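Local coordinates for C-type diheme-containing protein (Kuenenia stuttgartiensis, PDB 6H5L) that probably carries electrons through two covalently bound c-type hemes as part of a reductase complex from an anammox bacterium, at residues 207-210 with 211-215; 64-67 with 68-72; 135-138 with 139-142. All blocks are in the same frame, centred on the assembly; numbering follows the deposited sequence.

Contact 1: residues 207-210 with 211-215; sequences ERWY and LTHYV. With HEC (heme c), chain K.
Thr212 folds back onto Arg208 one turn earlier in helix 205-217, the last helix of the second cytochrome c domain. The carbonyl oxygen Arg208 O is gripped twice, by the amide of Thr212 and by its hydroxyl, with Thr212 OG1 2.7 Å from Arg208 O. Because OG1 stands beside the backbone N (chi1 -66°), a short beta-branched residue can satisfy its own hydroxyl on a buried helix face, while the side chain also packs on Tyr184 and Phe187 of helix 180-189. Next along the helix, His213 N bonds to Trp209 O at 2.9 Å, and the same oxygen lies over one face of the imidazole, 3.1 Å above its plane. His213 ND1 is hydrogen-bonded to Thr124 OG1, tying this helix to helix 122-135; with an alanine here, the Thr124 hydroxyl is likely to lose that partner and a gap to open beside Pro120. The looser flank holds Glu207 and Tyr210, both partly exposed. Glu207 sends its carboxylate away from the following turn to bond Ser204, while Tyr210 meets the following turn mainly through its backbone, Tyr210 O taking the amide of Tyr214 at 3.2 Å. On the packed heme side, Leu211 suits an apolar porphyrin edge: the forked end of Leu211 rests on one heme methyl, with CD1 3.7 Å and CD2 3.6 Å from CMB.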
loop_
_atom_site.group_PDB
_atom_site.type_symbol
_atom_site.label_atom_id
_atom_site.label_comp_id
_atom_site.label_asym_id
_atom_site.label_seq_id
_atom_site.Cartn_x
_atom_site.Cartn_y
_atom_site.Cartn_z
ATOM N N GLU B 207 14.404 -34.027 28.436
ATOM C CA GLU B 207 15.116 -33.093 27.570
ATOM C C GLU B 207 14.826 -33.348 26.096
ATOM O O GLU B 207 14.834 -32.408 25.294
ATOM C CB GLU B 207 16.620 -33.164 27.837
ATOM C CG GLU B 207 17.017 -32.692 29.225
ATOM C CD GLU B 207 18.504 -32.821 29.480
ATOM O OE1 GLU B 207 19.241 -31.843 29.232
ATOM O OE2 GLU B 207 18.936 -33.907 29.919
ATOM N N ARG B 208 14.567 -34.601 25.719
ATOM C CA ARG B 208 14.209 -34.892 24.338
ATOM C C ARG B 208 12.772 -34.503 24.017
ATOM O O ARG B 208 12.452 -34.282 22.844
ATOM C CB ARG B 208 14.438 -36.374 24.032
ATOM C CG ARG B 208 15.908 -36.773 24.062
ATOM C CD ARG B 208 16.127 -38.180 23.532
ATOM N NE ARG B 208 15.345 -39.167 24.267
ATOM C CZ ARG B 208 15.716 -39.702 25.426
ATOM N NH1 ARG B 208 16.863 -39.344 25.988
ATOM N NH2 ARG B 208 14.939 -40.593 26.023
ATOM N N TRP B 209 11.902 -34.411 25.025
ATOM C CA TRP B 209 10.595 -33.804 24.802
ATOM C C TRP B 209 10.717 -32.291 24.664
ATOM O O TRP B 209 10.017 -31.681 23.848
ATOM C CB TRP B 209 9.632 -34.165 25.933
ATOM C CG TRP B 209 9.131 -35.579 25.875
ATOM C CD1 TRP B 209 9.420 -36.587 26.747
ATOM C CD2 TRP B 209 8.256 -36.141 24.887
ATOM N NE1 TRP B 209 8.779 -37.741 26.366
ATOM C CE2 TRP B 209 8.059 -37.495 25.227
ATOM C CE3 TRP B 209 7.622 -35.633 23.749
ATOM C CZ2 TRP B 209 7.255 -38.345 24.472
ATOM C CZ3 TRP B 209 6.823 -36.479 23.000
ATOM C CH2 TRP B 209 6.647 -37.820 23.364
ATOM N N TYR B 210 11.592 -31.669 25.461
ATOM C CA TYR B 210 11.913 -30.258 25.253
ATOM C C TYR B 210 12.412 -30.028 23.834
ATOM O O TYR B 210 11.952 -29.117 23.136
ATOM C CB TYR B 210 12.977 -29.789 26.252
ATOM C CG TYR B 210 12.671 -29.993 27.721
ATOM C CD1 TYR B 210 11.369 -30.173 28.175
ATOM C CD2 TYR B 210 13.696 -29.991 28.659
ATOM C CE1 TYR B 210 11.103 -30.356 29.522
ATOM C CE2 TYR B 210 13.440 -30.172 30.003
ATOM C CZ TYR B 210 12.143 -30.353 30.430
ATOM O OH TYR B 210 11.884 -30.534 31.769
ATOM N N LEU B 211 13.367 -30.853 23.398
ATOM C CA LEU B 211 13.916 -30.727 22.053
ATOM C C LEU B 211 12.848 -30.973 20.996
ATOM O O LEU B 211 12.790 -30.263 19.986
ATOM C CB LEU B 211 15.078 -31.704 21.880
ATOM C CG LEU B 211 15.810 -31.739 20.541
ATOM C CD1 LEU B 211 16.506 -30.416 20.273
ATOM C CD2 LEU B 211 16.807 -32.887 20.531
ATOM N N THR B 212 11.997 -31.979 21.209
ATOM C CA THR B 212 10.908 -32.240 20.273
ATOM C C THR B 212 9.989 -31.032 20.148
ATOM O O THR B 212 9.593 -30.656 19.039
ATOM C CB THR B 212 10.115 -33.470 20.716
ATOM O OG1 THR B 212 10.938 -34.638 20.613
ATOM C CG2 THR B 212 8.877 -33.649 19.860
ATOM N N HIS B 213 9.647 -30.406 21.278
ATOM C CA HIS B 213 8.744 -29.259 21.246
ATOM C C HIS B 213 9.331 -28.110 20.436
ATOM O O HIS B 213 8.606 -27.423 19.708
ATOM C CB HIS B 213 8.422 -28.804 22.670
ATOM C CG HIS B 213 7.625 -29.800 23.455
ATOM N ND1 HIS B 213 7.498 -29.737 24.826
ATOM C CD2 HIS B 213 6.912 -30.881 23.060
ATOM C CE1 HIS B 213 6.743 -30.738 25.243
ATOM N NE2 HIS B 213 6.374 -31.447 24.191
ATOM N N TYR B 214 10.642 -27.884 20.547
ATOM C CA TYR B 214 11.260 -26.811 19.774
ATOM C C TYR B 214 11.338 -27.166 18.294
ATOM O O TYR B 214 11.195 -26.290 17.432
ATOM C CB TYR B 214 12.653 -26.488 20.311
ATOM C CG TYR B 214 13.373 -25.464 19.466
ATOM C CD1 TYR B 214 13.002 -24.126 19.497
ATOM C CD2 TYR B 214 14.413 -25.837 18.623
ATOM C CE1 TYR B 214 13.652 -23.185 18.719
ATOM C CE2 TYR B 214 15.068 -24.904 17.843
ATOM C CZ TYR B 214 14.685 -23.580 17.895
ATOM O OH TYR B 214 15.338 -22.652 17.119
ATOM N N VAL B 215 11.580 -28.439 17.979
ATOM C CA VAL B 215 11.617 -28.859 16.580
ATOM C C VAL B 215 10.253 -28.665 15.931
ATOM O O VAL B 215 10.151 -28.180 14.797
ATOM C CB VAL B 215 12.100 -30.317 16.468
ATOM C CG1 VAL B 215 11.925 -30.826 15.044
ATOM C CG2 VAL B 215 13.553 -30.429 16.895
HETATM FE FE HEC K . 19.410 -34.353 12.313
HETATM C CHA HEC K . 17.312 -36.231 10.350
HETATM C CHB HEC K . 16.709 -33.280 14.148
HETATM C CHC HEC K . 21.519 -32.759 14.506
HETATM C CHD HEC K . 21.992 -34.774 10.110
HETATM N NA HEC K . 17.383 -34.740 12.295
HETATM C C1A HEC K . 16.715 -35.453 11.319
HETATM C C2A HEC K . 15.291 -35.242 11.501
HETATM C C3A HEC K . 15.126 -34.424 12.548
HETATM C C4A HEC K . 16.438 -34.093 13.069
HETATM C CMA HEC K . 13.782 -33.916 13.116
HETATM C CAA HEC K . 14.170 -35.853 10.627
HETATM C CBA HEC K . 13.498 -37.013 11.358
HETATM C CGA HEC K . 12.440 -37.620 10.473
HETATM O O1A HEC K . 12.349 -37.218 9.284
HETATM O O2A HEC K . 11.689 -38.507 10.953
HETATM N NB HEC K . 19.158 -33.158 13.976
HETATM C C1B HEC K . 17.962 -32.992 14.646
HETATM C C2B HEC K . 18.253 -32.475 15.967
HETATM C C3B HEC K . 19.583 -32.326 16.072
HETATM C C4B HEC K . 20.176 -32.755 14.818
HETATM C CMB HEC K . 17.176 -32.141 17.024
HETATM C CAB HEC K . 20.387 -31.793 17.282
HETATM C CBB HEC K . 20.209 -32.667 18.543
HETATM N NC HEC K . 21.379 -33.819 12.291
HETATM C C1C HEC K . 22.073 -33.235 13.336
HETATM C C2C HEC K . 23.490 -33.336 13.045
HETATM C C3C HEC K . 23.611 -33.769 11.781
HETATM C C4C HEC K . 22.291 -34.166 11.313
HETATM C CMC HEC K . 24.595 -32.644 13.880
HETATM C CAC HEC K . 24.933 -33.959 10.997
HETATM C CBC HEC K . 25.784 -35.080 11.631
HETATM N ND HEC K . 19.613 -35.340 10.491
HETATM C C1D HEC K . 20.809 -35.410 9.780
HETATM C C2D HEC K . 20.606 -36.264 8.630
HETATM C C3D HEC K . 19.141 -36.721 8.704
HETATM C C4D HEC K . 18.606 -36.096 9.893
HETATM C CMD HEC K . 21.646 -36.638 7.554
HETATM C CAD HEC K . 18.393 -37.650 7.722
HETATM C CBD HEC K . 17.903 -36.844 6.523
HETATM C CGD HEC K . 17.300 -37.763 5.493
HETATM O O1D HEC K . 17.084 -38.963 5.804
HETATM O O2D HEC K . 17.036 -37.294 4.354
#

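Contact 2: residues 64-67 with 68-72; sequences DIYR and TISYG. With HEC (heme c), chain L.
Four successive carbonyls, from Asp64 to Arg67, accept the amides of Thr68 to Tyr71 in regular i to i+4 bonds, so the two segments form the last turns of helix 62-71 in the first cytochrome c domain. Two of these carbonyls take a second donor from a small hydroxyl residue. Thr68 OG1 reaches Asp64 O at 3.0 Å, from the face of the carbonyl plane opposite to Thr68 N. Ser70 OG repeats this on Tyr66 O, also at 3.0 Å, and lies over one face of the Tyr66 ring, near its rim; it is bonded to Arg89 as well. Toward the heme the helix presents carbon: two isoleucines and the methyl of Thr68. Ile65 CG2 and Ile69 CD1 touch at 3.7 Å, the two side chains crossing obliquely, and Ile69 CG1 packs 3.6 Å from heme CMB. Away from the heme, Leu116 of a second copy of the protein packs on Tyr66, Arg67 and Ser70. Gly72 leaves the helix with positive phi (82°), where a beta carbon would jam against the carbonyl of Tyr71. Beside the heme propionate arm, with Thr68 OG1 beside the backbone N (chi1 -49°) and turned to Asp64 O, the methyl CG2 is left anti to that N and lies 3.7 Å from heme CBA.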
loop_
_atom_site.group_PDB
_atom_site.type_symbol
_atom_site.label_atom_id
_atom_site.label_comp_id
_atom_site.label_asym_id
_atom_site.label_seq_id
_atom_site.Cartn_x
_atom_site.Cartn_y
_atom_site.Cartn_z
ATOM N N ASP B 64 8.104 -52.616 13.161
ATOM C CA ASP B 64 8.706 -51.396 12.633
ATOM C C ASP B 64 8.689 -51.393 11.113
ATOM O O ASP B 64 8.367 -50.375 10.488
ATOM C CB ASP B 64 10.139 -51.248 13.145
ATOM C CG ASP B 64 10.199 -50.911 14.621
ATOM O OD1 ASP B 64 9.145 -50.577 15.198
ATOM O OD2 ASP B 64 11.302 -50.983 15.204
ATOM N N ILE B 65 9.045 -52.523 10.498
ATOM C CA ILE B 65 9.071 -52.604 9.041
ATOM C C ILE B 65 7.659 -52.499 8.476
ATOM O O ILE B 65 7.411 -51.758 7.518
ATOM C CB ILE B 65 9.767 -53.901 8.590
ATOM C CG1 ILE B 65 11.186 -53.969 9.159
ATOM C CG2 ILE B 65 9.795 -53.993 7.072
ATOM C CD1 ILE B 65 11.882 -55.292 8.902
ATOM N N TYR B 66 6.713 -53.236 9.064
ATOM C CA TYR B 66 5.327 -53.167 8.612
ATOM C C TYR B 66 4.772 -51.753 8.720
ATOM O O TYR B 66 3.960 -51.340 7.886
ATOM C CB TYR B 66 4.466 -54.139 9.420
ATOM C CG TYR B 66 3.018 -54.192 8.984
ATOM C CD1 TYR B 66 2.600 -55.080 8.002
ATOM C CD2 TYR B 66 2.070 -53.349 9.553
ATOM C CE1 TYR B 66 1.280 -55.127 7.598
ATOM C CE2 TYR B 66 0.750 -53.388 9.154
ATOM C CZ TYR B 66 0.360 -54.278 8.178
ATOM O OH TYR B 66 -0.953 -54.315 7.782
ATOM N N ARG B 67 5.196 -51.000 9.736
ATOM C CA ARG B 67 4.718 -49.630 9.889
ATOM C C ARG B 67 5.235 -48.744 8.766
ATOM O O ARG B 67 4.477 -47.960 8.184
ATOM C CB ARG B 67 5.141 -49.080 11.249
ATOM C CG ARG B 67 4.520 -47.736 11.595
ATOM C CD ARG B 67 4.914 -47.291 12.995
ATOM N NE ARG B 67 3.761 -46.819 13.755
ATOM C CZ ARG B 67 3.836 -46.270 14.963
ATOM N NH1 ARG B 67 5.014 -46.116 15.552
ATOM N NH2 ARG B 67 2.731 -45.872 15.578
ATOM N N THR B 68 6.528 -48.850 8.450
ATOM C CA THR B 68 7.102 -48.034 7.384
ATOM C C THR B 68 6.475 -48.365 6.034
ATOM O O THR B 68 6.240 -47.468 5.215
ATOM C CB THR B 68 8.617 -48.231 7.332
ATOM O OG1 THR B 68 9.163 -48.087 8.650
ATOM C CG2 THR B 68 9.260 -47.203 6.416
ATOM N N ILE B 69 6.199 -49.647 5.786
ATOM C CA ILE B 69 5.553 -50.052 4.539
ATOM C C ILE B 69 4.159 -49.447 4.439
ATOM O O ILE B 69 3.759 -48.941 3.383
ATOM C CB ILE B 69 5.509 -51.589 4.437
ATOM C CG1 ILE B 69 6.923 -52.175 4.463
ATOM C CG2 ILE B 69 4.769 -52.022 3.182
ATOM C CD1 ILE B 69 6.958 -53.678 4.681
ATOM N N SER B 70 3.401 -49.482 5.537
ATOM C CA SER B 70 2.033 -48.976 5.513
ATOM C C SER B 70 2.000 -47.457 5.405
ATOM O O SER B 70 1.205 -46.900 4.640
ATOM C CB SER B 70 1.285 -49.439 6.763
ATOM O OG SER B 70 1.213 -50.853 6.815
ATOM N N TYR B 71 2.853 -46.770 6.163
ATOM C CA TYR B 71 2.803 -45.313 6.203
ATOM C C TYR B 71 3.570 -44.678 5.050
ATOM O O TYR B 71 3.203 -43.589 4.595
ATOM C CB TYR B 71 3.351 -44.815 7.540
ATOM C CG TYR B 71 3.210 -43.330 7.774
ATOM C CD1 TYR B 71 2.066 -42.807 8.359
ATOM C CD2 TYR B 71 4.232 -42.454 7.431
ATOM C CE1 TYR B 71 1.937 -41.454 8.587
ATOM C CE2 TYR B 71 4.112 -41.096 7.655
ATOM C CZ TYR B 71 2.961 -40.602 8.234
ATOM O OH TYR B 71 2.825 -39.253 8.465
ATOM N N GLY B 72 4.622 -45.332 4.567
ATOM C CA GLY B 72 5.479 -44.744 3.561
ATOM C C GLY B 72 6.504 -43.815 4.182
ATOM O O GLY B 72 6.569 -43.618 5.397
HETATM FE FE HEC L . 10.501 -48.590 -0.449
HETATM C CHA HEC L . 12.493 -46.984 1.829
HETATM C CHB HEC L . 9.775 -50.991 1.923
HETATM C CHC HEC L . 8.537 -50.275 -2.725
HETATM C CHD HEC L . 11.297 -46.284 -2.877
HETATM N NA HEC L . 11.030 -48.927 1.509
HETATM C C1A HEC L . 11.872 -48.136 2.258
HETATM C C2A HEC L . 12.000 -48.701 3.587
HETATM C C3A HEC L . 11.245 -49.824 3.614
HETATM C C4A HEC L . 10.624 -49.975 2.309
HETATM C CMA HEC L . 11.005 -50.834 4.760
HETATM C CAA HEC L . 12.910 -48.008 4.644
HETATM C CBA HEC L . 12.775 -48.397 6.115
HETATM C CGA HEC L . 13.799 -47.634 6.919
HETATM O O1A HEC L . 14.806 -47.166 6.325
HETATM O O2A HEC L . 13.610 -47.497 8.155
HETATM N NB HEC L . 9.382 -50.318 -0.413
HETATM C C1B HEC L . 9.194 -51.143 0.680
HETATM C C2B HEC L . 8.270 -52.192 0.290
HETATM C C3B HEC L . 7.936 -51.998 -0.991
HETATM C C4B HEC L . 8.624 -50.813 -1.458
HETATM C CMB HEC L . 7.790 -53.341 1.202
HETATM C CAB HEC L . 6.977 -52.854 -1.852
HETATM C CBB HEC L . 5.517 -52.694 -1.371
HETATM N NC HEC L . 10.012 -48.334 -2.428
HETATM C C1C HEC L . 9.176 -49.141 -3.176
HETATM C C2C HEC L . 8.979 -48.512 -4.465
HETATM C C3C HEC L . 9.846 -47.493 -4.550
HETATM C C4C HEC L . 10.445 -47.305 -3.242
HETATM C CMC HEC L . 8.259 -49.187 -5.654
HETATM C CAC HEC L . 10.067 -46.566 -5.769
HETATM C CBC HEC L . 8.799 -45.726 -6.036
HETATM N ND HEC L . 11.707 -46.898 -0.516
HETATM C C1D HEC L . 11.879 -46.093 -1.640
HETATM C C2D HEC L . 12.773 -45.009 -1.297
HETATM C C3D HEC L . 13.144 -45.234 0.174
HETATM C C4D HEC L . 12.436 -46.426 0.572
HETATM C CMD HEC L . 13.252 -43.871 -2.223
HETATM C CAD HEC L . 14.073 -44.380 1.061
HETATM C CBD HEC L . 13.311 -43.163 1.570
HETATM C CGD HEC L . 14.230 -42.300 2.392
HETATM O O1D HEC L . 14.843 -42.820 3.361
HETATM O O2D HEC L . 14.341 -41.086 2.084
#

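Contact 3: residues 135-138 with 139-142; sequences KLEC and WKCH. With HEC (heme c), chain K.
Cys138 and His142, one helical turn apart, hold the same heme by different means. His142 NE2 binds the iron at 2.0 Å as one axial ligand, and Met196 supplies the other. Cys138 SG is joined to the vinyl-derived carbon CAB by a thioether of 1.8 Å, and Cys141 SG is joined to CAC at the same length, so the porphyrin is fixed at two neighbouring pyrrole rings as well as through its metal. Beside the first thioether, Leu136 CD1 rests 3.8 Å from heme CBB, backed by Phe199 and Leu203. Around this shell, the backbone sets the spacing. Cys138 O receives His142 N at 3.1 Å, within the carbonyl plane, and also lies at the edge of the imidazole, near the ring plane; the bond to it from Cys141 N is weak. This is the Cys-X-X-Cys-His motif of c-type cytochromes, Cys138 to His142, whose compact turn, with the weakly bonded helix 139-142, brings both sulfurs and the imidazole to the heme. The two X positions, Trp139 and Lys140, make no bond to the heme, and both side chains lie alongside Glu137. With CG between backbone N and carbonyl carbon (chi1 57°), the indole places its NE1 3.7 Å from Glu137 CB and bonded to Glu133 O in the preceding helix. The carboxylate stands almost perpendicular to the ring plane, at 84°. Lys140, bent at chi2 and chi4, runs beside the same glutamate; its NZ is 3.6 Å from Glu137 OE2, a long salt bridge, while its amide bonds Glu137 O from above the carbonyl plane.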
loop_
_atom_site.group_PDB
_atom_site.type_symbol
_atom_site.label_atom_id
_atom_site.label_comp_id
_atom_site.label_asym_id
_atom_site.label_seq_id
_atom_site.Cartn_x
_atom_site.Cartn_y
_atom_site.Cartn_z
ATOM N N LYS B 135 23.820 -26.585 23.207
ATOM C CA LYS B 135 24.345 -27.787 23.848
ATOM C C LYS B 135 24.774 -28.833 22.828
ATOM O O LYS B 135 25.769 -29.535 23.040
ATOM C CB LYS B 135 23.302 -28.364 24.808
ATOM C CG LYS B 135 23.834 -29.466 25.711
ATOM C CD LYS B 135 22.927 -29.685 26.904
ATOM C CE LYS B 135 23.568 -30.604 27.930
ATOM N NZ LYS B 135 22.813 -30.605 29.212
ATOM N N LEU B 136 24.045 -28.954 21.718
ATOM C CA LEU B 136 24.355 -29.959 20.713
ATOM C C LEU B 136 24.554 -29.395 19.313
ATOM O O LEU B 136 24.975 -30.145 18.424
ATOM C CB LEU B 136 23.258 -31.034 20.674
ATOM C CG LEU B 136 23.085 -31.808 21.984
ATOM C CD1 LEU B 136 21.957 -32.823 21.883
ATOM C CD2 LEU B 136 24.390 -32.487 22.379
ATOM N N GLU B 137 24.270 -28.111 19.092
ATOM C CA GLU B 137 24.549 -27.420 17.833
ATOM C C GLU B 137 23.988 -28.187 16.635
ATOM O O GLU B 137 24.707 -28.586 15.715
ATOM C CB GLU B 137 26.051 -27.168 17.674
ATOM C CG GLU B 137 26.665 -26.349 18.800
ATOM C CD GLU B 137 28.149 -26.106 18.601
ATOM O OE1 GLU B 137 28.552 -24.928 18.485
ATOM O OE2 GLU B 137 28.912 -27.094 18.555
ATOM N N CYS B 138 22.669 -28.383 16.658
ATOM C CA CYS B 138 22.002 -29.060 15.556
ATOM C C CYS B 138 21.962 -28.205 14.299
ATOM O O CYS B 138 21.777 -28.744 13.202
ATOM C CB CYS B 138 20.585 -29.453 15.967
ATOM S SG CYS B 138 20.447 -30.040 17.668
ATOM N N TRP B 139 22.135 -26.888 14.434
ATOM C CA TRP B 139 22.175 -25.999 13.278
ATOM C C TRP B 139 23.358 -26.283 12.363
ATOM O O TRP B 139 23.387 -25.768 11.239
ATOM C CB TRP B 139 22.215 -24.544 13.745
ATOM C CG TRP B 139 23.368 -24.248 14.648
ATOM C CD1 TRP B 139 23.399 -24.366 16.007
ATOM C CD2 TRP B 139 24.666 -23.786 14.256
ATOM N NE1 TRP B 139 24.635 -24.007 16.486
ATOM C CE2 TRP B 139 25.431 -23.647 15.430
ATOM C CE3 TRP B 139 25.254 -23.477 13.026
ATOM C CZ2 TRP B 139 26.755 -23.212 15.410
ATOM C CZ3 TRP B 139 26.567 -23.046 13.008
ATOM C CH2 TRP B 139 27.303 -22.918 14.192
ATOM N N LYS B 140 24.336 -27.068 12.819
ATOM C CA LYS B 140 25.458 -27.462 11.971
ATOM C C LYS B 140 24.970 -28.117 10.683
ATOM O O LYS B 140 25.291 -27.667 9.578
ATOM C CB LYS B 140 26.389 -28.400 12.745
ATOM C CG LYS B 140 27.261 -27.703 13.781
ATOM C CD LYS B 140 28.333 -26.854 13.114
ATOM C CE LYS B 140 29.183 -26.124 14.139
ATOM N NZ LYS B 140 29.880 -27.076 15.047
ATOM N N CYS B 141 24.178 -29.182 10.813
ATOM C CA CYS B 141 23.610 -29.861 9.654
ATOM C C CYS B 141 22.283 -29.257 9.209
ATOM O O CYS B 141 22.040 -29.116 8.007
ATOM C CB CYS B 141 23.417 -31.350 9.957
ATOM S SG CYS B 141 24.930 -32.280 10.334
ATOM N N HIS B 142 21.420 -28.882 10.155
ATOM C CA HIS B 142 20.047 -28.506 9.835
ATOM C C HIS B 142 19.831 -27.008 9.677
ATOM O O HIS B 142 18.817 -26.608 9.094
ATOM C CB HIS B 142 19.092 -29.034 10.912
ATOM C CG HIS B 142 18.949 -30.524 10.914
ATOM N ND1 HIS B 142 18.160 -31.195 10.006
ATOM C CD2 HIS B 142 19.494 -31.471 11.714
ATOM C CE1 HIS B 142 18.225 -32.493 10.243
ATOM N NE2 HIS B 142 19.028 -32.687 11.274
HETATM FE FE HEC K . 19.410 -34.353 12.313
HETATM C CHA HEC K . 17.312 -36.231 10.350
HETATM C CHB HEC K . 16.709 -33.280 14.148
HETATM C CHC HEC K . 21.519 -32.759 14.506
HETATM C CHD HEC K . 21.992 -34.774 10.110
HETATM N NA HEC K . 17.383 -34.740 12.295
HETATM C C1A HEC K . 16.715 -35.453 11.319
HETATM C C2A HEC K . 15.291 -35.242 11.501
HETATM C C3A HEC K . 15.126 -34.424 12.548
HETATM C C4A HEC K . 16.438 -34.093 13.069
HETATM C CMA HEC K . 13.782 -33.916 13.116
HETATM C CAA HEC K . 14.170 -35.853 10.627
HETATM C CBA HEC K . 13.498 -37.013 11.358
HETATM C CGA HEC K . 12.440 -37.620 10.473
HETATM O O1A HEC K . 12.349 -37.218 9.284
HETATM O O2A HEC K . 11.689 -38.507 10.953
HETATM N NB HEC K . 19.158 -33.158 13.976
HETATM C C1B HEC K . 17.962 -32.992 14.646
HETATM C C2B HEC K . 18.253 -32.475 15.967
HETATM C C3B HEC K . 19.583 -32.326 16.072
HETATM C C4B HEC K . 20.176 -32.755 14.818
HETATM C CMB HEC K . 17.176 -32.141 17.024
HETATM C CAB HEC K . 20.387 -31.793 17.282
HETATM C CBB HEC K . 20.209 -32.667 18.543
HETATM N NC HEC K . 21.379 -33.819 12.291
HETATM C C1C HEC K . 22.073 -33.235 13.336
HETATM C C2C HEC K . 23.490 -33.336 13.045
HETATM C C3C HEC K . 23.611 -33.769 11.781
HETATM C C4C HEC K . 22.291 -34.166 11.313
HETATM C CMC HEC K . 24.595 -32.644 13.880
HETATM C CAC HEC K . 24.933 -33.959 10.997
HETATM C CBC HEC K . 25.784 -35.080 11.631
HETATM N ND HEC K . 19.613 -35.340 10.491
HETATM C C1D HEC K . 20.809 -35.410 9.780
HETATM C C2D HEC K . 20.606 -36.264 8.630
HETATM C C3D HEC K . 19.141 -36.721 8.704
HETATM C C4D HEC K . 18.606 -36.096 9.893
HETATM C CMD HEC K . 21.646 -36.638 7.554
HETATM C CAD HEC K . 18.393 -37.650 7.722
HETATM C CBD HEC K . 17.903 -36.844 6.523
HETATM C CGD HEC K . 17.300 -37.763 5.493
HETATM O O1D HEC K . 17.084 -38.963 5.804
HETATM O O2D HEC K . 17.036 -37.294 4.354
#

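Along the chain the order is contact 2, contact 3, contact 1. Contact 2, on helix 62-71, belongs to the first cytochrome c domain; contacts 3 and 1 lie in the second and serve one heme, on helix 139-142 with the loop before it and on helix 205-217. Contacts 1 and 3 have centres 14 Å apart and meet loosely where Glu207 approaches Lys135. Contact 2 is 24 Å from contact 1 and 29 Å from contact 3, centre to centre, without touching either. Each domain houses its own heme, and Lys50 and Lys175, which bind both hemes, link the two sites; two hemes in one chain are consistent with the electron-transfer role assigned to the family.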